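Local coordinates for protein endopolygalacturonase (Chondrostereum purpureum, PDB 1K5C) that probably hydrolyses the alpha-1,4 bonds within polygalacturonan chains, the pectic polymer of plant cell walls, at residues K111-N116 against G135-D140; I164-V169 against F186-C191. All blocks are in the same frame, centred on the assembly; numbering follows the deposited sequence.

The fold is the right-handed parallel beta-helix of family 28 glycosidases, and each interaction joins one coil to the next. From the N terminus, the chain leaves residues 111-116, passes through strand 122-127 and returns along residues 135-140, where interaction 1 closes the circuit. It then runs through strand 155-158 to residues 164-169, takes in strand 176-179 and comes back at residues 186-191, closing interaction 2. The two contacts follow in series, neither nested nor crossed. Strands 130-139 and 162-170 join them side by side: Ile136 O lies 2.9 Å from Ile168 N and Val138 N 2.8 Å from Ile168 O, both probable hydrogen bonds.

Interaction 1: residues K111-N116 against G135-D140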
ATOM      1  N   LYS A 111       5.596  -7.090  13.432  1.00 11.27           N
ATOM      2  CA  LYS A 111       5.712  -6.270  14.652  1.00 11.70           C
ATOM      3  C   LYS A 111       6.902  -5.352  14.646  1.00 11.13           C
ATOM      4  O   LYS A 111       7.765  -5.326  15.523  1.00 11.81           O
ATOM      5  CB  LYS A 111       5.716  -7.181  15.892  1.00 13.51           C
ATOM      6  CG  LYS A 111       4.354  -7.841  16.142  1.00 16.55           C
ATOM      7  CD  LYS A 111       3.343  -6.811  16.662  1.00 21.80           C
ATOM      8  CE  LYS A 111       2.055  -7.392  17.145  1.00 41.18           C
ATOM      9  NZ  LYS A 111       1.335  -6.237  17.805  1.00 38.78           N
ATOM     10  N   PHE A 112       6.972  -4.503  13.583  1.00 11.82           N
ATOM     11  CA  PHE A 112       7.871  -3.343  13.637  1.00 11.65           C
ATOM     12  C   PHE A 112       7.119  -2.143  13.083  1.00 10.84           C
ATOM     13  O   PHE A 112       6.027  -2.260  12.504  1.00 11.62           O
ATOM     14  CB  PHE A 112       9.199  -3.592  12.907  1.00 11.93           C
ATOM     15  CG  PHE A 112       9.055  -3.897  11.437  1.00 12.10           C
ATOM     16  CD1 PHE A 112       8.985  -2.878  10.502  1.00 12.68           C
ATOM     17  CD2 PHE A 112       9.028  -5.244  11.025  1.00 13.79           C
ATOM     18  CE1 PHE A 112       8.926  -3.181   9.138  1.00 14.29           C
ATOM     19  CE2 PHE A 112       8.956  -5.546   9.688  1.00 15.23           C
ATOM     20  CZ  PHE A 112       8.883  -4.522   8.741  1.00 15.22           C
ATOM     21  N   GLU A 113       7.750  -0.983  13.256  1.00 11.14           N
ATOM     22  CA  GLU A 113       7.163   0.291  12.829  1.00 10.93           C
ATOM     23  C   GLU A 113       8.127   0.997  11.892  1.00 10.69           C
ATOM     24  O   GLU A 113       9.337   1.027  12.129  1.00 11.66           O
ATOM     25  CB  GLU A 113       6.907   1.174  14.056  1.00 11.84           C
ATOM     26  CG  GLU A 113       6.495   2.614  13.701  1.00 12.29           C
ATOM     27  CD  GLU A 113       6.062   3.383  14.902  1.00 14.56           C
ATOM     28  OE1 GLU A 113       5.162   2.991  15.616  1.00 29.66           O
ATOM     29  OE2 GLU A 113       6.569   4.479  15.079  1.00 19.90           O
ATOM     30  N   VAL A 114       7.565   1.564  10.838  1.00 10.50           N
ATOM     31  CA  VAL A 114       8.240   2.560  10.012  1.00 10.83           C
ATOM     32  C   VAL A 114       7.716   3.914  10.460  1.00 10.96           C
ATOM     33  O   VAL A 114       6.504   4.142  10.389  1.00 12.75           O
ATOM     34  CB  VAL A 114       7.952   2.299   8.516  1.00 12.79           C
ATOM     35  CG1 VAL A 114       8.468   3.450   7.694  1.00 19.05           C
ATOM     36  CG2 VAL A 114       8.557   0.932   8.127  1.00 17.26           C
ATOM     37  N   LEU A 115       8.619   4.754  10.941  1.00 10.83           N
ATOM     38  CA  LEU A 115       8.254   6.071  11.474  1.00 10.93           C
ATOM     39  C   LEU A 115       8.766   7.151  10.504  1.00 10.65           C
ATOM     40  O   LEU A 115       9.976   7.212  10.200  1.00 11.23           O
ATOM     41  CB  LEU A 115       8.907   6.252  12.838  1.00 11.30           C
ATOM     42  CG  LEU A 115       8.736   7.638  13.482  1.00 11.26           C
ATOM     43  CD1 LEU A 115       7.249   7.941  13.806  1.00 12.33           C
ATOM     44  CD2 LEU A 115       9.554   7.728  14.762  1.00 13.16           C
ATOM     45  N   ASN A 116       7.861   7.998  10.030  1.00 10.23           N
ATOM     46  CA  ASN A 116       8.255   9.178   9.243  1.00 10.64           C
ATOM     47  C   ASN A 116       9.147   8.828   8.035  1.00 10.28           C
ATOM     48  O   ASN A 116      10.273   9.310   7.882  1.00 10.81           O
ATOM     49  CB  ASN A 116       8.880  10.236  10.152  1.00 11.02           C
ATOM     50  CG  ASN A 116       7.888  10.647  11.233  1.00 11.21           C
ATOM     51  OD1 ASN A 116       6.659  10.624  10.988  1.00 11.44           O
ATOM     52  ND2 ASN A 116       8.415  11.034  12.382  1.00 11.72           N
ATOM     53  N   GLY A 135       1.204  -7.043  11.451  1.00 11.13           N
ATOM     54  CA  GLY A 135       1.390  -6.224  12.657  1.00 11.89           C
ATOM     55  C   GLY A 135       2.435  -5.141  12.490  1.00 11.56           C
ATOM     56  O   GLY A 135       3.068  -4.766  13.476  1.00 13.10           O
ATOM     57  N   ILE A 136       2.568  -4.614  11.276  1.00 11.18           N
ATOM     58  CA  ILE A 136       3.479  -3.514  10.973  1.00 11.26           C
ATOM     59  C   ILE A 136       2.702  -2.201  11.057  1.00 11.15           C
ATOM     60  O   ILE A 136       1.589  -2.106  10.550  1.00 11.86           O
ATOM     61  CB  ILE A 136       4.130  -3.732   9.611  1.00 12.66           C
ATOM     62  CG1 ILE A 136       5.071  -5.019   9.742  1.00 17.59           C
ATOM     63  CG2 ILE A 136       4.954  -2.519   9.158  1.00 12.76           C
ATOM     64  CD1 ILE A 136       5.448  -5.448   8.357  1.00 20.87           C
ATOM     65  N   THR A 137       3.346  -1.205  11.676  1.00 10.98           N
ATOM     66  CA  THR A 137       2.770   0.141  11.712  1.00 11.01           C
ATOM     67  C   THR A 137       3.593   1.063  10.812  1.00 10.98           C
ATOM     68  O   THR A 137       4.831   1.125  10.990  1.00 12.54           O
ATOM     69  CB  THR A 137       2.764   0.699  13.136  1.00 11.96           C
ATOM     70  OG1 THR A 137       1.932  -0.137  13.949  1.00 12.63           O
ATOM     71  CG2 THR A 137       2.264   2.126  13.207  1.00 13.46           C
ATOM     72  N   VAL A 138       2.943   1.773   9.907  1.00 10.48           N
ATOM     73  CA  VAL A 138       3.574   2.892   9.183  1.00 10.36           C
ATOM     74  C   VAL A 138       2.996   4.148   9.845  1.00 10.47           C
ATOM     75  O   VAL A 138       1.828   4.498   9.614  1.00 11.46           O
ATOM     76  CB  VAL A 138       3.292   2.858   7.671  1.00 10.91           C
ATOM     77  CG1 VAL A 138       3.868   4.123   7.031  1.00 11.94           C
ATOM     78  CG2 VAL A 138       3.890   1.592   7.077  1.00 11.92           C
ATOM     79  N   ASP A 139       3.800   4.776  10.706  1.00 10.62           N
ATOM     80  CA  ASP A 139       3.374   5.983  11.396  1.00 11.06           C
ATOM     81  C   ASP A 139       4.029   7.187  10.712  1.00 10.43           C
ATOM     82  O   ASP A 139       5.161   7.556  11.024  1.00 10.83           O
ATOM     83  CB  ASP A 139       3.720   5.957  12.881  1.00 11.77           C
ATOM     84  CG  ASP A 139       3.208   7.166  13.598  1.00 12.77           C
ATOM     85  OD1 ASP A 139       2.822   8.159  12.942  1.00 12.34           O
ATOM     86  OD2 ASP A 139       3.174   7.135  14.863  1.00 16.65           O
ATOM     87  N   ASP A 140       3.265   7.760   9.747  1.00 10.75           N
ATOM     88  CA  ASP A 140       3.616   9.001   9.121  1.00 10.52           C
ATOM     89  C   ASP A 140       2.643  10.115   9.534  1.00 10.90           C
ATOM     90  O   ASP A 140       2.480  11.118   8.839  1.00 11.40           O
ATOM     91  CB  ASP A 140       3.669   8.872   7.579  1.00 11.04           C
ATOM     92  CG  ASP A 140       4.867   8.126   7.119  1.00 10.48           C
ATOM     93  OD1 ASP A 140       5.829   7.871   7.834  1.00 11.31           O
ATOM     94  OD2 ASP A 140       4.816   7.750   5.870  1.00 11.45           O
TER
HETATM   95  O   HOH W   1       4.841   6.133  16.578  1.00 32.38           O
HETATM   96  O   HOH W   2       4.543  10.413  12.672  1.00 12.28           O
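Lys111 to Asn116 and Gly135 to Asp140 are matching strand segments on successive coils of the right-handed parallel beta-helix, with Glu113, Val114 and Leu115 in register with Thr137, Val138 and Asp139. The backbone ladder alternates between the strands: Thr137 N donates to Phe112 O, Val114 N to Thr137 O (2.8 Å), Asp139 N to Val114 O (2.8 Å), and Asn116 N to Asp139 O. Val114 and Val138 occupy the buried face together. On that interior side the Phe112 ring lies alongside Ile136, whose CG1 sits over one ring face in a CH-pi contact, 4.0 Å from the centroid; Ile136 CD1 reaches on to Phe112 CZ at 3.6 Å. The ring is brought there by a first torsion that sets CG between the residue's own N and carbonyl carbon (chi1 61°). Cutting the ring back to an alanine here would probably open a gap over Ile136 and leave Phe70 and Phe77 without their aromatic neighbour. The opposite face carries Glu113, Leu115, Thr137 and Asp139. The carboxylates of Glu113 and Asp139 point the same way, their planes 61° apart, with OE2 of Glu113 4.3 Å from OD2 of Asp139. One water donates to both, at 2.8 Å from Glu113 OE2 and 2.6 Å from Asp139 OD2, and is likely to ease the repulsion between the like charges. Asp139 OD1 accepts a hydrogen bond from Phe141 N. Leu115 runs beside the same carboxylate, CD1 4.1 Å from Asp139 CG. At the far end Asp140 OD2 is hydrogen-bonded to Ser117 OG. Strand 76-78 of the preceding coil pairs with 111-116 on the edge away from 135-140, and inside the coil its Phe77 meets the Phe112 ring edge-to-face, while strands 101-104 and 122-127 cover the buried face, Ile122 touching Val114, Ile136 and Val138.

Interaction 2: residues I164-V169 against F186-C191; sequences IQNCIV and FENNQC
The flat amide of Asn189 links the Phe186 ring to Ile164: its ND2 lies over the centre of one ring face, 3.1 Å above the plane, and donates across the contact to Ile164 O. Ile164 CG2 approaches the same ring obliquely, 3.8 Å from Phe186 CD1. Two coils of the parallel beta-helix meet here at a corner, where Asn166 and Asn188 take left-handed backbone angles and interrupt both strands. With CG anti to its carbonyl carbon (chi1 -57°), Asn189 folds inward and fills the break in the ladder. The ND2 bond is nearly straight (173° at the hydrogen) but arrives above the carbonyl plane of Ile164, whereas Glu187 N reaches the same oxygen in that plane at 2.9 Å. Asn189 OD1 in turn accepts from Cys167 N at 2.8 Å, so both ends of the buried amide are used, which should fix its rotation. Asn189 also touches Asn216 of the following coil, consistent with the asparagine ladders of parallel beta-helices. Beyond the corner, regular pairing resumes with Gln190 N to Cys167 O and Val169 N to Gln190 O, and Cys191 is tied to Cys175 by a disulfide. Outside, Gln165 NE2 is hydrogen-bonded to Asp134 and Glu187 OE1 forms a salt bridge with Arg185, while one water donates to Gln165 OE1 at 2.6 Å and to Glu187 OE1 at 2.7 Å.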
ATOM      1  N   ILE A 164      -0.906  -9.040   3.701  1.00 10.76           N
ATOM      2  CA  ILE A 164      -0.611  -7.952   4.603  1.00 10.53           C
ATOM      3  C   ILE A 164      -1.792  -7.879   5.567  1.00 10.69           C
ATOM      4  O   ILE A 164      -2.942  -7.669   5.104  1.00 11.07           O
ATOM      5  CB  ILE A 164      -0.406  -6.623   3.828  1.00 10.67           C
ATOM      6  CG1 ILE A 164       0.855  -6.760   2.945  1.00 11.34           C
ATOM      7  CG2 ILE A 164      -0.342  -5.440   4.785  1.00 11.95           C
ATOM      8  CD1 ILE A 164       0.992  -5.675   1.893  1.00 13.01           C
ATOM      9  N   GLN A 165      -1.523  -8.108   6.859  1.00 10.65           N
ATOM     10  CA  GLN A 165      -2.640  -8.255   7.812  1.00 10.82           C
ATOM     11  C   GLN A 165      -2.248  -7.607   9.125  1.00 10.60           C
ATOM     12  O   GLN A 165      -1.059  -7.561   9.518  1.00 11.08           O
ATOM     13  CB  GLN A 165      -3.027  -9.711   8.021  1.00 11.95           C
ATOM     14  CG  GLN A 165      -1.881 -10.600   8.535  1.00 12.76           C
ATOM     15  CD  GLN A 165      -2.269 -12.083   8.591  1.00 14.60           C
ATOM     16  OE1 GLN A 165      -3.096 -12.542   7.845  1.00 17.79           O
ATOM     17  NE2 GLN A 165      -1.579 -12.806   9.495  1.00 17.50           N
ATOM     18  N   ASN A 166      -3.292  -7.136   9.855  1.00 10.78           N
ATOM     19  CA  ASN A 166      -3.093  -6.620  11.208  1.00 11.17           C
ATOM     20  C   ASN A 166      -2.145  -5.403  11.229  1.00 10.91           C
ATOM     21  O   ASN A 166      -1.560  -5.115  12.284  1.00 12.23           O
ATOM     22  CB  ASN A 166      -2.581  -7.670  12.225  1.00 12.13           C
ATOM     23  CG  ASN A 166      -3.449  -8.901  12.190  1.00 13.21           C
ATOM     24  OD1 ASN A 166      -4.673  -8.825  12.188  1.00 15.16           O
ATOM     25  ND2 ASN A 166      -2.812 -10.070  12.166  1.00 15.19           N
ATOM     26  N   CYS A 167      -2.055  -4.666  10.140  1.00 10.96           N
ATOM     27  CA  CYS A 167      -1.169  -3.497  10.062  1.00 11.02           C
ATOM     28  C   CYS A 167      -1.949  -2.216  10.320  1.00 11.05           C
ATOM     29  O   CYS A 167      -3.208  -2.185  10.274  1.00 12.21           O
ATOM     30  CB  CYS A 167      -0.500  -3.469   8.689  1.00 11.10           C
ATOM     31  SG  CYS A 167       0.665  -4.829   8.404  1.00 11.34           S
ATOM     32  N   ILE A 168      -1.199  -1.145  10.576  1.00 11.24           N
ATOM     33  CA  ILE A 168      -1.756   0.176  10.861  1.00 11.41           C
ATOM     34  C   ILE A 168      -0.994   1.185  10.003  1.00 11.42           C
ATOM     35  O   ILE A 168       0.234   1.165  10.020  1.00 12.10           O
ATOM     36  CB  ILE A 168      -1.612   0.539  12.353  1.00 12.72           C
ATOM     37  CG1 ILE A 168      -2.412  -0.451  13.210  1.00 15.05           C
ATOM     38  CG2 ILE A 168      -1.976   1.981  12.607  1.00 14.54           C
ATOM     39  CD1 ILE A 168      -2.163  -0.328  14.697  1.00 20.52           C
ATOM     40  N   VAL A 169      -1.700   2.015   9.251  1.00 11.07           N
ATOM     41  CA  VAL A 169      -1.055   3.046   8.441  1.00 11.00           C
ATOM     42  C   VAL A 169      -1.708   4.393   8.704  1.00 11.20           C
ATOM     43  O   VAL A 169      -2.917   4.554   8.508  1.00 13.65           O
ATOM     44  CB  VAL A 169      -1.168   2.719   6.903  1.00 11.47           C
ATOM     45  CG1 VAL A 169      -0.531   3.843   6.114  1.00 11.92           C
ATOM     46  CG2 VAL A 169      -0.561   1.356   6.607  1.00 11.88           C
ATOM     47  N   PHE A 186      -5.222  -8.343   1.677  1.00 10.47           N
ATOM     48  CA  PHE A 186      -5.036  -7.189   2.569  1.00 10.27           C
ATOM     49  C   PHE A 186      -6.176  -7.331   3.614  1.00 10.17           C
ATOM     50  O   PHE A 186      -7.340  -7.052   3.261  1.00 10.44           O
ATOM     51  CB  PHE A 186      -5.099  -5.905   1.787  1.00 10.89           C
ATOM     52  CG  PHE A 186      -4.786  -4.639   2.578  1.00 10.36           C
ATOM     53  CD1 PHE A 186      -3.457  -4.367   2.915  1.00 10.68           C
ATOM     54  CD2 PHE A 186      -5.781  -3.745   2.942  1.00 10.92           C
ATOM     55  CE1 PHE A 186      -3.158  -3.182   3.623  1.00 11.03           C
ATOM     56  CE2 PHE A 186      -5.479  -2.574   3.642  1.00 11.29           C
ATOM     57  CZ  PHE A 186      -4.167  -2.292   3.968  1.00 11.49           C
ATOM     58  N   GLU A 187      -5.859  -7.819   4.812  1.00 10.84           N
ATOM     59  CA  GLU A 187      -6.893  -8.223   5.753  1.00 10.68           C
ATOM     60  C   GLU A 187      -6.649  -7.645   7.160  1.00 10.49           C
ATOM     61  O   GLU A 187      -5.554  -7.707   7.716  1.00 11.13           O
ATOM     62  CB  GLU A 187      -6.970  -9.765   5.842  1.00 11.63           C
ATOM     63  CG  GLU A 187      -8.081 -10.248   6.762  1.00 12.72           C
ATOM     64  CD  GLU A 187      -8.455 -11.705   6.568  1.00 13.85           C
ATOM     65  OE1 GLU A 187      -7.653 -12.496   6.058  1.00 16.56           O
ATOM     66  OE2 GLU A 187      -9.589 -12.061   6.991  1.00 17.95           O
ATOM     67  N   ASN A 188      -7.739  -7.121   7.747  1.00 10.71           N
ATOM     68  CA  ASN A 188      -7.734  -6.702   9.168  1.00 11.12           C
ATOM     69  C   ASN A 188      -6.688  -5.634   9.431  1.00 11.05           C
ATOM     70  O   ASN A 188      -6.039  -5.628  10.497  1.00 12.26           O
ATOM     71  CB  ASN A 188      -7.568  -7.908  10.098  1.00 12.17           C
ATOM     72  CG  ASN A 188      -8.736  -8.872  10.042  1.00 14.10           C
ATOM     73  OD1 ASN A 188      -9.800  -8.577   9.466  1.00 15.06           O
ATOM     74  ND2 ASN A 188      -8.575 -10.061  10.573  1.00 18.92           N
ATOM     75  N   ASN A 189      -6.575  -4.673   8.508  1.00 10.68           N
ATOM     76  CA  ASN A 189      -5.695  -3.523   8.670  1.00 10.60           C
ATOM     77  C   ASN A 189      -6.503  -2.259   9.028  1.00 10.94           C
ATOM     78  O   ASN A 189      -7.710  -2.232   8.794  1.00 12.59           O
ATOM     79  CB  ASN A 189      -4.903  -3.278   7.356  1.00 11.23           C
ATOM     80  CG  ASN A 189      -4.138  -4.507   6.985  1.00 10.45           C
ATOM     81  OD1 ASN A 189      -3.149  -4.885   7.596  1.00 11.47           O
ATOM     82  ND2 ASN A 189      -4.589  -5.170   5.923  1.00 10.90           N
ATOM     83  N   GLN A 190      -5.801  -1.266   9.556  1.00 11.11           N
ATOM     84  CA  GLN A 190      -6.411   0.027   9.904  1.00 11.44           C
ATOM     85  C   GLN A 190      -5.669   1.135   9.148  1.00 11.64           C
ATOM     86  O   GLN A 190      -4.430   1.238   9.275  1.00 14.71           O
ATOM     87  CB  GLN A 190      -6.282   0.270  11.396  1.00 13.11           C
ATOM     88  CG  GLN A 190      -7.158  -0.716  12.196  1.00 17.81           C
ATOM     89  CD  GLN A 190      -6.741  -0.550  13.629  1.00 20.84           C
ATOM     90  OE1 GLN A 190      -6.904   0.498  14.253  1.00 35.32           O
ATOM     91  NE2 GLN A 190      -6.207  -1.641  14.123  1.00 32.38           N
ATOM     92  N   CYS A 191      -6.401   1.929   8.389  1.00 11.33           N
ATOM     93  CA  CYS A 191      -5.880   2.996   7.558  1.00 11.35           C
ATOM     94  C   CYS A 191      -6.475   4.316   7.964  1.00 11.29           C
ATOM     95  O   CYS A 191      -7.710   4.399   8.031  1.00 12.54           O
ATOM     96  CB  CYS A 191      -6.279   2.713   6.081  1.00 12.56           C
ATOM     97  SG  CYS A 191      -5.726   1.162   5.380  1.00 12.64           S
TER
HETATM   98  O   HOH W   3      -4.943 -12.735   6.001  1.00 20.74           O
HETATM   99  O   HOH W   4      -6.169  -6.781  13.513  1.00 33.51           O
HETATM  100  O   HOH W   5      -4.887  -3.547  12.225  1.00 20.04           O